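Local coordinates for protein alpha-amylase (PDB 6M4K) that probably catalyses the endohydrolysis of alpha-1,4-glucosidic linkages in starch-like polysaccharides, as a calcium- and chloride-dependent glycoside hydrolase of family 13, at residues Phe331-Asp336 with Arg396-Ala401. Numbering follows the deposited sequence.
Sequences FELAWD and RFHNVA
His398 reaches from helix 389-401 to the last turn of helix 322-334 and gives its ND1 proton to the backbone oxygen of Leu333. The two helices belong to the TIM barrel of this family 13 amylase: the first follows the seventh barrel strand, the second comes after the eighth, strand 339-344, and both end beside the C-terminal beta domain. The bond from His398 ND1 to Leu333 O is 2.9 Å long and bent at the hydrogen, 149°. The carbonyl oxygen lies almost exactly in the imidazole plane, at the ring edge, and receives the N-H in its own plane on a lone pair. With CG anti to the backbone N (chi1 174°), the ring of His398 brings its ND1 edge across to that oxygen. Its other nitrogen, NE2, is hydrogen-bonded to Asp17, so both ring nitrogens probably act as donors and the imidazole is likely doubly protonated, its charge favoured by the carboxylate. A leucine in place of His398 would probably leave the Leu333 carbonyl without this buried donor and Asp17 without its imidazole partner. The side chain of Leu333 packs more loosely here, its CD2 4.2 Å from His398 ND1, and also meets Val340 of the eighth strand and Met394 and Val395. One residue on, the methyl of Ala334 lies beside the Phe397 ring, which meets it obliquely. Here too CG is anti to the backbone N (chi1 -179°), which carries the CD1-CE1 side of the phenyl alongside the alanine. The helices come close at this point, with Ala334 CA 5.5 Å from His398 CA. Phe419 of strand 416-421 also touches Ala334, joining this helix end to the beta domain. The nearest apolar approach is from Ala334 CB to Phe397 CE1, 3.7 Å.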
# COMPACT_ATOMS: atom_id res chain seq x y z
N PHE A 331 -0.66 15.67 0.47
CA PHE A 331 0.76 15.98 0.53
C PHE A 331 1.60 14.90 -0.13
O PHE A 331 2.47 15.19 -0.95
CB PHE A 331 1.23 16.21 1.97
CG PHE A 331 2.70 16.46 2.06
CD1 PHE A 331 3.20 17.72 1.79
CD2 PHE A 331 3.59 15.43 2.33
CE1 PHE A 331 4.56 17.96 1.82
CE2 PHE A 331 4.96 15.66 2.34
CZ PHE A 331 5.44 16.93 2.10
N GLU A 332 1.35 13.64 0.23
CA GLU A 332 2.14 12.53 -0.30
C GLU A 332 2.07 12.47 -1.82
O GLU A 332 3.08 12.19 -2.49
CB GLU A 332 1.64 11.24 0.33
CG GLU A 332 2.00 9.96 -0.39
CD GLU A 332 1.24 8.81 0.19
OE1 GLU A 332 1.80 8.13 1.05
OE2 GLU A 332 0.06 8.62 -0.21
N LEU A 333 0.90 12.76 -2.39
CA LEU A 333 0.70 12.69 -3.84
C LEU A 333 1.30 13.89 -4.55
O LEU A 333 1.72 13.77 -5.70
CB LEU A 333 -0.79 12.58 -4.15
CG LEU A 333 -1.37 11.18 -3.92
CD1 LEU A 333 -2.88 11.22 -3.91
CD2 LEU A 333 -0.88 10.22 -5.02
N ALA A 334 1.32 15.05 -3.90
CA ALA A 334 1.88 16.25 -4.51
C ALA A 334 3.40 16.30 -4.40
O ALA A 334 4.03 17.00 -5.20
CB ALA A 334 1.31 17.50 -3.82
N TRP A 335 3.98 15.61 -3.43
CA TRP A 335 5.41 15.58 -3.21
C TRP A 335 6.07 14.67 -4.24
O TRP A 335 5.41 14.07 -5.10
CB TRP A 335 5.70 15.10 -1.79
CG TRP A 335 6.99 15.53 -1.14
CD1 TRP A 335 7.98 14.72 -0.67
CD2 TRP A 335 7.38 16.87 -0.82
NE1 TRP A 335 8.97 15.48 -0.09
CE2 TRP A 335 8.63 16.80 -0.18
CE3 TRP A 335 6.80 18.13 -1.03
CZ2 TRP A 335 9.30 17.94 0.27
CZ3 TRP A 335 7.46 19.25 -0.59
CH2 TRP A 335 8.70 19.15 0.05
N ASP A 336 7.40 14.58 -4.19
CA ASP A 336 8.15 13.66 -5.05
C ASP A 336 9.01 12.81 -4.13
O ASP A 336 10.12 13.20 -3.76
CB ASP A 336 8.99 14.41 -6.07
CG ASP A 336 9.69 13.48 -7.04
OD1 ASP A 336 9.32 12.29 -7.10
OD2 ASP A 336 10.60 13.94 -7.75
N ARG A 396 -4.46 12.71 -10.26
CA ARG A 396 -4.31 13.49 -11.49
C ARG A 396 -3.27 14.59 -11.32
O ARG A 396 -2.42 14.77 -12.20
CB ARG A 396 -5.66 14.03 -11.96
CG ARG A 396 -5.58 14.80 -13.28
CD ARG A 396 -6.95 15.06 -13.86
NE ARG A 396 -7.73 15.93 -12.98
CZ ARG A 396 -8.95 16.38 -13.24
NH1 ARG A 396 -9.55 16.05 -14.37
NH2 ARG A 396 -9.55 17.18 -12.36
N PHE A 397 -3.29 15.32 -10.20
CA PHE A 397 -2.26 16.32 -9.91
C PHE A 397 -0.88 15.68 -9.97
O PHE A 397 0.02 16.19 -10.64
CB PHE A 397 -2.52 16.91 -8.52
CG PHE A 397 -1.55 18.00 -8.09
CD1 PHE A 397 -0.26 17.69 -7.68
CD2 PHE A 397 -1.97 19.33 -8.00
CE1 PHE A 397 0.61 18.67 -7.26
CE2 PHE A 397 -1.11 20.32 -7.58
CZ PHE A 397 0.18 20.00 -7.21
N HIS A 398 -0.71 14.56 -9.27
CA HIS A 398 0.54 13.82 -9.26
C HIS A 398 0.99 13.47 -10.67
O HIS A 398 2.16 13.64 -11.02
CB HIS A 398 0.30 12.55 -8.45
CG HIS A 398 1.44 11.57 -8.45
ND1 HIS A 398 2.37 11.51 -7.43
CD2 HIS A 398 1.75 10.57 -9.30
CE1 HIS A 398 3.21 10.52 -7.66
NE2 HIS A 398 2.87 9.95 -8.80
N ASN A 399 0.06 13.00 -11.50
CA ASN A 399 0.41 12.63 -12.87
C ASN A 399 0.81 13.86 -13.68
O ASN A 399 1.80 13.82 -14.43
CB ASN A 399 -0.77 11.92 -13.55
CG ASN A 399 -1.09 10.57 -12.93
OD1 ASN A 399 -0.23 9.91 -12.34
ND2 ASN A 399 -2.34 10.14 -13.06
N VAL A 400 0.07 14.97 -13.53
CA VAL A 400 0.39 16.19 -14.27
C VAL A 400 1.75 16.73 -13.84
O VAL A 400 2.51 17.27 -14.66
CB VAL A 400 -0.74 17.22 -14.08
CG1 VAL A 400 -0.31 18.62 -14.55
CG2 VAL A 400 -2.00 16.77 -14.81
N ALA A 401 2.08 16.60 -12.56
CA ALA A 401 3.29 17.17 -11.98
C ALA A 401 4.53 16.31 -12.20
O ALA A 401 5.64 16.76 -11.88
CB ALA A 401 3.08 17.33 -10.48